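PDB 5U1T: separin from Saccharomyces cerevisiae, which cleaves the Mcd1/Scc1 subunit of cohesin at the onset of anaphase, acting as a caspase-like cysteine protease held inactive by securin for most of the cell cycle. Local coordinates for residues 756-770 with 792-806. Numbering follows the deposited sequence.
Sequences VISAVIDCRKAQNLA and LSFSFFQLIKIHIRI
The amide nitrogen of Gln767 lies over one face of the Phe796 ring. NE2 stands 3.3 Å above the ring plane, offset toward the rim near CE2 and CZ. The amide and ring planes are 74° apart, so the two groups do not stack flat. At the edge of the Arg764 guanidinium, in its plane, lies Gln767 CB. Val760 CG2 approaches the His803 ring obliquely.

Gln767 fits as a knob among Leu792, Ser795, Phe796 and Leu799. Its CG is anti to the carbonyl carbon (chi1 -78°) and the chain runs extended beyond it, which carries the amide across to the other helix. There OE1 meets Leu799 CD1 at 3.6 Å, while CG lies beside Ser795 OG. That hydroxyl donates to Leu792 O within its own helix. With an alanine in place of Gln767 the amide is gone, and a gap would probably open over the Phe796 face and beside Leu799 CD1.

Cys763 is the next knob, its SG 3.6 Å from Gln798 CB. Leu799 and Ile802 are knobs in return. Ile802 CG2 touches Val760 CG2 at 3.6 Å, and its CD1 reaches Ala759 CB. Val756 CG1 packs on Ile806 CG2, just past the helix end.

Helices 756-775 and 782-805 form a nearly antiparallel alpha-hairpin. Within 756-770 and 792-805 the axes come within 9.7 Å, at 154°. Another protein's chain adjoins it, and its backbone accepts a hydrogen bond from Arg764 NE. The two helices are thus held by interlocking, mostly apolar side chains, and the Gln767 amide among them meets a ring face and a methyl group.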
ATOM      1  N   VAL A 756      17.500  -4.228 -15.392  1.00 69.52           N
ATOM      2  CA  VAL A 756      17.491  -2.941 -14.740  1.00 64.59           C
ATOM      3  C   VAL A 756      16.509  -2.001 -15.389  1.00 67.59           C
ATOM      4  O   VAL A 756      15.726  -1.368 -14.693  1.00 68.48           O
ATOM      5  CB  VAL A 756      18.886  -2.319 -14.741  1.00 62.18           C
ATOM      6  CG1 VAL A 756      18.837  -0.896 -14.221  1.00 54.44           C
ATOM      7  CG2 VAL A 756      19.809  -3.163 -13.894  1.00 65.48           C
ATOM      8  N   ILE A 757      16.523  -1.934 -16.716  1.00 69.99           N
ATOM      9  CA  ILE A 757      15.686  -0.970 -17.425  1.00 72.21           C
ATOM     10  C   ILE A 757      14.201  -1.190 -17.173  1.00 72.53           C
ATOM     11  O   ILE A 757      13.504  -0.307 -16.669  1.00 70.22           O
ATOM     12  CB  ILE A 757      15.910  -1.011 -18.945  1.00 74.87           C
ATOM     13  CG1 ILE A 757      17.387  -0.770 -19.277  1.00 76.29           C
ATOM     14  CG2 ILE A 757      14.989   0.003 -19.646  1.00 71.81           C
ATOM     15  CD1 ILE A 757      17.920   0.511 -18.697  1.00 69.64           C
ATOM     16  N   SER A 758      13.719  -2.371 -17.527  1.00 71.81           N
ATOM     17  CA  SER A 758      12.306  -2.656 -17.396  1.00 70.86           C
ATOM     18  C   SER A 758      11.882  -2.603 -15.910  1.00 70.12           C
ATOM     19  O   SER A 758      10.773  -2.191 -15.602  1.00 66.90           O
ATOM     20  CB  SER A 758      11.974  -4.005 -18.052  1.00 60.55           C
ATOM     21  OG  SER A 758      12.530  -5.074 -17.322  1.00 66.47           O
ATOM     22  N   ALA A 759      12.769  -2.964 -14.987  1.00 71.17           N
ATOM     23  CA  ALA A 759      12.452  -2.782 -13.564  1.00 66.29           C
ATOM     24  C   ALA A 759      12.243  -1.304 -13.224  1.00 65.96           C
ATOM     25  O   ALA A 759      11.378  -0.963 -12.431  1.00 66.91           O
ATOM     26  CB  ALA A 759      13.537  -3.366 -12.686  1.00 64.10           C
ATOM     27  N   VAL A 760      13.046  -0.431 -13.825  1.00 69.21           N
ATOM     28  CA  VAL A 760      12.885   1.008 -13.619  1.00 67.88           C
ATOM     29  C   VAL A 760      11.533   1.449 -14.162  1.00 70.90           C
ATOM     30  O   VAL A 760      10.829   2.214 -13.515  1.00 72.23           O
ATOM     31  CB  VAL A 760      14.006   1.838 -14.295  1.00 65.17           C
ATOM     32  CG1 VAL A 760      13.649   3.316 -14.305  1.00 59.58           C
ATOM     33  CG2 VAL A 760      15.312   1.632 -13.577  1.00 67.08           C
ATOM     34  N   ILE A 761      11.172   0.951 -15.342  1.00 73.92           N
ATOM     35  CA  ILE A 761       9.912   1.325 -15.973  1.00 70.52           C
ATOM     36  C   ILE A 761       8.712   0.882 -15.138  1.00 73.81           C
ATOM     37  O   ILE A 761       7.792   1.669 -14.916  1.00 73.73           O
ATOM     38  CB  ILE A 761       9.800   0.741 -17.377  1.00 70.73           C
ATOM     39  CG1 ILE A 761      10.914   1.320 -18.246  1.00 71.14           C
ATOM     40  CG2 ILE A 761       8.430   1.038 -17.970  1.00 71.17           C
ATOM     41  CD1 ILE A 761      10.889   0.856 -19.680  1.00 76.29           C
ATOM     42  N   ASP A 762       8.741  -0.365 -14.667  1.00 67.21           N
ATOM     43  CA  ASP A 762       7.690  -0.902 -13.814  1.00 66.37           C
ATOM     44  C   ASP A 762       7.444   0.007 -12.623  1.00 72.22           C
ATOM     45  O   ASP A 762       6.342   0.544 -12.456  1.00 73.90           O
ATOM     46  CB  ASP A 762       8.045  -2.304 -13.333  1.00 60.00           C
ATOM     47  CG  ASP A 762       7.861  -3.347 -14.410  1.00 63.35           C
ATOM     48  OD1 ASP A 762       7.314  -3.024 -15.490  1.00 62.65           O
ATOM     49  OD2 ASP A 762       8.260  -4.508 -14.175  1.00 72.09           O
ATOM     50  N   CYS A 763       8.478   0.156 -11.803  1.00 69.57           N
ATOM     51  CA  CYS A 763       8.504   1.100 -10.691  1.00 67.19           C
ATOM     52  C   CYS A 763       7.840   2.434 -10.985  1.00 64.93           C
ATOM     53  O   CYS A 763       7.151   2.985 -10.136  1.00 69.71           O
ATOM     54  CB  CYS A 763       9.950   1.374 -10.281  1.00 69.82           C
ATOM     55  SG  CYS A 763      10.426   0.550  -8.798  1.00 73.03           S
ATOM     56  N   ARG A 764       8.069   2.959 -12.181  1.00 64.13           N
ATOM     57  CA  ARG A 764       7.552   4.274 -12.535  1.00 70.29           C
ATOM     58  C   ARG A 764       6.060   4.218 -12.868  1.00 68.44           C
ATOM     59  O   ARG A 764       5.341   5.185 -12.646  1.00 69.10           O
ATOM     60  CB  ARG A 764       8.350   4.861 -13.702  1.00 72.26           C
ATOM     61  CG  ARG A 764       9.836   5.109 -13.374  1.00 75.28           C
ATOM     62  CD  ARG A 764      10.062   6.394 -12.590  1.00 73.12           C
ATOM     63  NE  ARG A 764       9.435   7.507 -13.288  1.00 74.27           N
ATOM     64  CZ  ARG A 764       8.264   8.033 -12.941  1.00 80.62           C
ATOM     65  NH1 ARG A 764       7.753   9.029 -13.655  1.00 84.77           N
ATOM     66  NH2 ARG A 764       7.600   7.563 -11.883  1.00 77.57           N
ATOM     67  N   LYS A 765       5.601   3.089 -13.398  1.00 65.97           N
ATOM     68  CA  LYS A 765       4.180   2.879 -13.595  1.00 66.17           C
ATOM     69  C   LYS A 765       3.481   2.830 -12.242  1.00 70.45           C
ATOM     70  O   LYS A 765       2.410   3.410 -12.061  1.00 67.58           O
ATOM     71  CB  LYS A 765       3.917   1.592 -14.358  1.00 67.62           C
ATOM     72  CG  LYS A 765       4.420   1.583 -15.758  1.00 71.03           C
ATOM     73  CD  LYS A 765       4.158   0.228 -16.373  1.00 71.04           C
ATOM     74  CE  LYS A 765       4.766   0.140 -17.753  1.00 71.74           C
ATOM     75  NZ  LYS A 765       4.654  -1.229 -18.303  1.00 71.95           N
ATOM     76  N   ALA A 766       4.103   2.123 -11.302  1.00 61.77           N
ATOM     77  CA  ALA A 766       3.571   1.984  -9.963  1.00 59.26           C
ATOM     78  C   ALA A 766       3.389   3.359  -9.344  1.00 63.62           C
ATOM     79  O   ALA A 766       2.377   3.635  -8.714  1.00 67.81           O
ATOM     80  CB  ALA A 766       4.477   1.127  -9.114  1.00 54.39           C
ATOM     81  N   GLN A 767       4.358   4.234  -9.545  1.00 63.52           N
ATOM     82  CA  GLN A 767       4.279   5.573  -8.986  1.00 66.64           C
ATOM     83  C   GLN A 767       3.281   6.458  -9.714  1.00 67.87           C
ATOM     84  O   GLN A 767       2.660   7.330  -9.114  1.00 71.23           O
ATOM     85  CB  GLN A 767       5.646   6.232  -9.015  1.00 67.29           C
ATOM     86  CG  GLN A 767       6.543   5.767  -7.929  1.00 63.71           C
ATOM     87  CD  GLN A 767       7.643   6.764  -7.660  1.00 76.82           C
ATOM     88  OE1 GLN A 767       8.201   7.371  -8.600  1.00 72.18           O
ATOM     89  NE2 GLN A 767       7.961   6.964  -6.371  1.00 76.77           N
ATOM     90  N   ASN A 768       3.136   6.257 -11.012  1.00 67.44           N
ATOM     91  CA  ASN A 768       2.181   7.054 -11.752  1.00 68.74           C
ATOM     92  C   ASN A 768       0.754   6.645 -11.404  1.00 68.03           C
ATOM     93  O   ASN A 768      -0.136   7.488 -11.330  1.00 71.34           O
ATOM     94  CB  ASN A 768       2.439   6.943 -13.257  1.00 75.85           C
ATOM     95  CG  ASN A 768       3.700   7.684 -13.682  1.00 76.51           C
ATOM     96  OD1 ASN A 768       4.222   8.520 -12.944  1.00 75.33           O
ATOM     97  ND2 ASN A 768       4.193   7.379 -14.874  1.00 78.49           N
ATOM     98  N   LEU A 769       0.549   5.370 -11.162  1.00 62.02           N
ATOM     99  CA  LEU A 769      -0.757   4.904 -10.798  1.00 66.83           C
ATOM    100  C   LEU A 769      -1.137   5.451  -9.455  1.00 70.11           C
ATOM    101  O   LEU A 769      -2.269   5.780  -9.215  1.00 70.41           O
ATOM    102  CB  LEU A 769      -0.771   3.396 -10.716  1.00 66.31           C
ATOM    103  CG  LEU A 769      -0.962   2.636 -12.005  1.00 63.23           C
ATOM    104  CD1 LEU A 769      -1.063   1.186 -11.650  1.00 66.44           C
ATOM    105  CD2 LEU A 769      -2.225   3.064 -12.695  1.00 65.39           C
ATOM    106  N   ALA A 770      -0.169   5.590  -8.575  1.00 67.23           N
ATOM    107  CA  ALA A 770      -0.425   6.095  -7.256  1.00 66.24           C
ATOM    108  C   ALA A 770      -0.753   7.561  -7.293  1.00 65.91           C
ATOM    109  O   ALA A 770      -1.498   8.038  -6.483  1.00 69.43           O
ATOM    110  CB  ALA A 770       0.755   5.829  -6.356  1.00 56.60           C
ATOM    111  N   LEU A 792       3.703   2.902  -1.659  1.00 57.97           N
ATOM    112  CA  LEU A 792       4.386   4.087  -2.154  1.00 54.67           C
ATOM    113  C   LEU A 792       5.782   4.163  -1.604  1.00 57.85           C
ATOM    114  O   LEU A 792       6.687   4.651  -2.273  1.00 61.89           O
ATOM    115  CB  LEU A 792       3.623   5.354  -1.784  1.00 53.20           C
ATOM    116  CG  LEU A 792       4.113   6.657  -2.407  1.00 63.42           C
ATOM    117  CD1 LEU A 792       4.432   6.473  -3.906  1.00 67.81           C
ATOM    118  CD2 LEU A 792       3.082   7.762  -2.196  1.00 65.52           C
ATOM    119  N   SER A 793       5.947   3.704  -0.368  1.00 54.97           N
ATOM    120  CA  SER A 793       7.260   3.700   0.255  1.00 59.35           C
ATOM    121  C   SER A 793       8.103   2.610  -0.390  1.00 56.94           C
ATOM    122  O   SER A 793       9.296   2.784  -0.585  1.00 57.90           O
ATOM    123  CB  SER A 793       7.162   3.503   1.775  1.00 52.30           C
ATOM    124  OG  SER A 793       6.308   2.420   2.091  1.00 56.59           O
ATOM    125  N   PHE A 794       7.452   1.506  -0.742  1.00 57.33           N
ATOM    126  CA  PHE A 794       8.097   0.378  -1.400  1.00 55.36           C
ATOM    127  C   PHE A 794       8.716   0.830  -2.717  1.00 59.64           C
ATOM    128  O   PHE A 794       9.875   0.525  -3.002  1.00 58.62           O
ATOM    129  CB  PHE A 794       7.087  -0.751  -1.643  1.00 57.40           C
ATOM    130  CG  PHE A 794       7.637  -1.927  -2.421  1.00 61.07           C
ATOM    131  CD1 PHE A 794       7.901  -1.832  -3.793  1.00 64.83           C
ATOM    132  CD2 PHE A 794       7.845  -3.144  -1.795  1.00 61.56           C
ATOM    133  CE1 PHE A 794       8.396  -2.915  -4.510  1.00 65.90           C
ATOM    134  CE2 PHE A 794       8.329  -4.240  -2.506  1.00 65.24           C
ATOM    135  CZ  PHE A 794       8.606  -4.123  -3.864  1.00 67.66           C
ATOM    136  N   SER A 795       7.939   1.548  -3.525  1.00 60.84           N
ATOM    137  CA  SER A 795       8.422   1.914  -4.838  1.00 55.28           C
ATOM    138  C   SER A 795       9.573   2.928  -4.738  1.00 57.05           C
ATOM    139  O   SER A 795      10.465   2.887  -5.560  1.00 61.34           O
ATOM    140  CB  SER A 795       7.285   2.441  -5.711  1.00 51.83           C
ATOM    141  OG  SER A 795       7.031   3.785  -5.412  1.00 65.09           O
ATOM    142  N   PHE A 796       9.604   3.795  -3.732  1.00 53.41           N
ATOM    143  CA  PHE A 796      10.826   4.584  -3.505  1.00 54.02           C
ATOM    144  C   PHE A 796      12.040   3.719  -3.106  1.00 56.51           C
ATOM    145  O   PHE A 796      13.099   3.838  -3.704  1.00 56.40           O
ATOM    146  CB  PHE A 796      10.602   5.663  -2.446  1.00 57.84           C
ATOM    147  CG  PHE A 796       9.990   6.922  -2.995  1.00 65.59           C
ATOM    148  CD1 PHE A 796      10.774   7.840  -3.693  1.00 61.08           C
ATOM    149  CD2 PHE A 796       8.629   7.176  -2.838  1.00 63.51           C
ATOM    150  CE1 PHE A 796      10.218   9.000  -4.220  1.00 66.19           C
ATOM    151  CE2 PHE A 796       8.063   8.327  -3.358  1.00 67.61           C
ATOM    152  CZ  PHE A 796       8.857   9.248  -4.049  1.00 66.62           C
ATOM    153  N   PHE A 797      11.881   2.863  -2.100  1.00 49.59           N
ATOM    154  CA  PHE A 797      12.888   1.871  -1.772  1.00 56.47           C
ATOM    155  C   PHE A 797      13.381   1.137  -3.042  1.00 58.55           C
ATOM    156  O   PHE A 797      14.577   1.077  -3.317  1.00 55.41           O
ATOM    157  CB  PHE A 797      12.345   0.853  -0.760  1.00 53.15           C
ATOM    158  CG  PHE A 797      11.890   1.453   0.550  1.00 55.94           C
ATOM    159  CD1 PHE A 797      12.238   2.748   0.913  1.00 55.63           C
ATOM    160  CD2 PHE A 797      11.105   0.708   1.429  1.00 54.48           C
ATOM    161  CE1 PHE A 797      11.796   3.290   2.137  1.00 57.49           C
ATOM    162  CE2 PHE A 797      10.669   1.236   2.642  1.00 52.98           C
ATOM    163  CZ  PHE A 797      11.021   2.526   3.002  1.00 54.23           C
ATOM    164  N   GLN A 798      12.455   0.609  -3.828  1.00 55.71           N
ATOM    165  CA  GLN A 798      12.832  -0.152  -5.002  1.00 57.84           C
ATOM    166  C   GLN A 798      13.631   0.673  -6.019  1.00 58.60           C
ATOM    167  O   GLN A 798      14.650   0.210  -6.522  1.00 56.56           O
ATOM    168  CB  GLN A 798      11.593  -0.739  -5.678  1.00 57.06           C
ATOM    169  CG  GLN A 798      11.868  -2.005  -6.470  1.00 62.22           C
ATOM    170  CD  GLN A 798      12.801  -2.953  -5.723  1.00 66.29           C
ATOM    171  OE1 GLN A 798      12.447  -3.530  -4.688  1.00 68.67           O
ATOM    172  NE2 GLN A 798      14.024  -3.086  -6.233  1.00 74.41           N
ATOM    173  N   LEU A 799      13.161   1.880  -6.330  1.00 56.51           N
ATOM    174  CA  LEU A 799      13.813   2.721  -7.323  1.00 54.50           C
ATOM    175  C   LEU A 799      15.225   3.085  -6.875  1.00 60.88           C
ATOM    176  O   LEU A 799      16.178   2.985  -7.661  1.00 58.40           O
ATOM    177  CB  LEU A 799      13.011   3.992  -7.587  1.00 49.23           C
ATOM    178  CG  LEU A 799      11.986   3.980  -8.717  1.00 57.04           C
ATOM    179  CD1 LEU A 799      11.022   5.146  -8.538  1.00 62.87           C
ATOM    180  CD2 LEU A 799      12.629   4.055 -10.080  1.00 55.13           C
ATOM    181  N   ILE A 800      15.355   3.497  -5.614  1.00 54.51           N
ATOM    182  CA  ILE A 800      16.658   3.810  -5.050  1.00 50.17           C
ATOM    183  C   ILE A 800      17.571   2.584  -5.092  1.00 50.83           C
ATOM    184  O   ILE A 800      18.699   2.678  -5.536  1.00 53.89           O
ATOM    185  CB  ILE A 800      16.531   4.347  -3.618  1.00 54.80           C
ATOM    186  CG1 ILE A 800      15.721   5.659  -3.629  1.00 54.23           C
ATOM    187  CG2 ILE A 800      17.901   4.555  -3.015  1.00 46.65           C
ATOM    188  CD1 ILE A 800      15.527   6.345  -2.271  1.00 49.20           C
ATOM    189  N   LYS A 801      17.077   1.432  -4.657  1.00 53.68           N
ATOM    190  CA  LYS A 801      17.843   0.210  -4.744  1.00 46.99           C
ATOM    191  C   LYS A 801      18.268  -0.070  -6.191  1.00 54.30           C
ATOM    192  O   LYS A 801      19.398  -0.503  -6.431  1.00 59.98           O
ATOM    193  CB  LYS A 801      17.043  -0.968  -4.181  1.00 47.66           C
ATOM    194  CG  LYS A 801      17.083  -1.137  -2.653  1.00 48.42           C
ATOM    195  CD  LYS A 801      16.093  -2.238  -2.236  1.00 52.65           C
ATOM    196  CE  LYS A 801      16.535  -3.033  -0.997  1.00 64.19           C
ATOM    197  NZ  LYS A 801      15.737  -4.305  -0.779  1.00 80.61           N
ATOM    198  N   ILE A 802      17.400   0.187  -7.162  1.00 50.27           N
ATOM    199  CA  ILE A 802      17.742  -0.151  -8.545  1.00 57.44           C
ATOM    200  C   ILE A 802      18.883   0.743  -9.041  1.00 58.62           C
ATOM    201  O   ILE A 802      19.768   0.301  -9.778  1.00 58.37           O
ATOM    202  CB  ILE A 802      16.535  -0.023  -9.507  1.00 59.36           C
ATOM    203  CG1 ILE A 802      15.434  -1.031  -9.167  1.00 57.37           C
ATOM    204  CG2 ILE A 802      16.957  -0.269 -10.943  1.00 50.87           C
ATOM    205  CD1 ILE A 802      14.158  -0.817  -9.974  1.00 55.93           C
ATOM    206  N   HIS A 803      18.874   1.994  -8.601  1.00 55.38           N
ATOM    207  CA  HIS A 803      19.872   2.953  -9.010  1.00 51.69           C
ATOM    208  C   HIS A 803      21.183   2.837  -8.209  1.00 56.26           C
ATOM    209  O   HIS A 803      22.233   3.287  -8.668  1.00 58.36           O
ATOM    210  CB  HIS A 803      19.289   4.363  -8.920  1.00 54.39           C
ATOM    211  CG  HIS A 803      18.243   4.642  -9.959  1.00 58.96           C
ATOM    212  ND1 HIS A 803      18.527   5.278 -11.148  1.00 68.50           N
ATOM    213  CD2 HIS A 803      16.921   4.352  -9.999  1.00 59.04           C
ATOM    214  CE1 HIS A 803      17.423   5.378 -11.870  1.00 65.29           C
ATOM    215  NE2 HIS A 803      16.435   4.822 -11.195  1.00 62.37           N
ATOM    216  N   ILE A 804      21.125   2.229  -7.025  1.00 52.58           N
ATOM    217  CA  ILE A 804      22.333   1.884  -6.279  1.00 52.89           C
ATOM    218  C   ILE A 804      23.026   0.752  -7.002  1.00 55.28           C
ATOM    219  O   ILE A 804      24.228   0.804  -7.231  1.00 56.99           O
ATOM    220  CB  ILE A 804      22.036   1.461  -4.842  1.00 48.84           C
ATOM    221  CG1 ILE A 804      21.680   2.683  -4.012  1.00 46.55           C
ATOM    222  CG2 ILE A 804      23.224   0.765  -4.220  1.00 35.85           C
ATOM    223  CD1 ILE A 804      20.907   2.352  -2.769  1.00 46.62           C
ATOM    224  N   ARG A 805      22.256  -0.255  -7.395  1.00 57.14           N
ATOM    225  CA  ARG A 805      22.798  -1.371  -8.145  1.00 50.39           C
ATOM    226  C   ARG A 805      23.594  -0.933  -9.378  1.00 55.60           C
ATOM    227  O   ARG A 805      24.624  -1.512  -9.673  1.00 59.47           O
ATOM    228  CB  ARG A 805      21.680  -2.315  -8.567  1.00 52.43           C
ATOM    229  CG  ARG A 805      22.136  -3.313  -9.586  1.00 56.60           C
ATOM    230  CD  ARG A 805      21.039  -4.201 -10.034  1.00 58.64           C
ATOM    231  NE  ARG A 805      21.131  -5.515  -9.406  1.00 66.36           N
ATOM    232  CZ  ARG A 805      21.447  -6.624 -10.063  1.00 70.66           C
ATOM    233  NH1 ARG A 805      21.488  -7.781  -9.407  1.00 70.95           N
ATOM    234  NH2 ARG A 805      21.720  -6.577 -11.373  1.00 67.94           N
ATOM    235  N   ILE A 806      23.141   0.084 -10.105  1.00 51.04           N
ATOM    236  CA  ILE A 806      23.900   0.509 -11.277  1.00 56.13           C
ATOM    237  C   ILE A 806      24.794   1.708 -10.985  1.00 55.58           C
ATOM    238  O   ILE A 806      25.362   2.298 -11.902  1.00 53.95           O
ATOM    239  CB  ILE A 806      22.987   0.860 -12.462  1.00 55.33           C
ATOM    240  CG1 ILE A 806      22.177   2.120 -12.155  1.00 54.04           C
ATOM    241  CG2 ILE A 806      22.109  -0.325 -12.817  1.00 55.30           C
ATOM    242  CD1 ILE A 806      21.256   2.490 -13.255  1.00 59.09           C
TER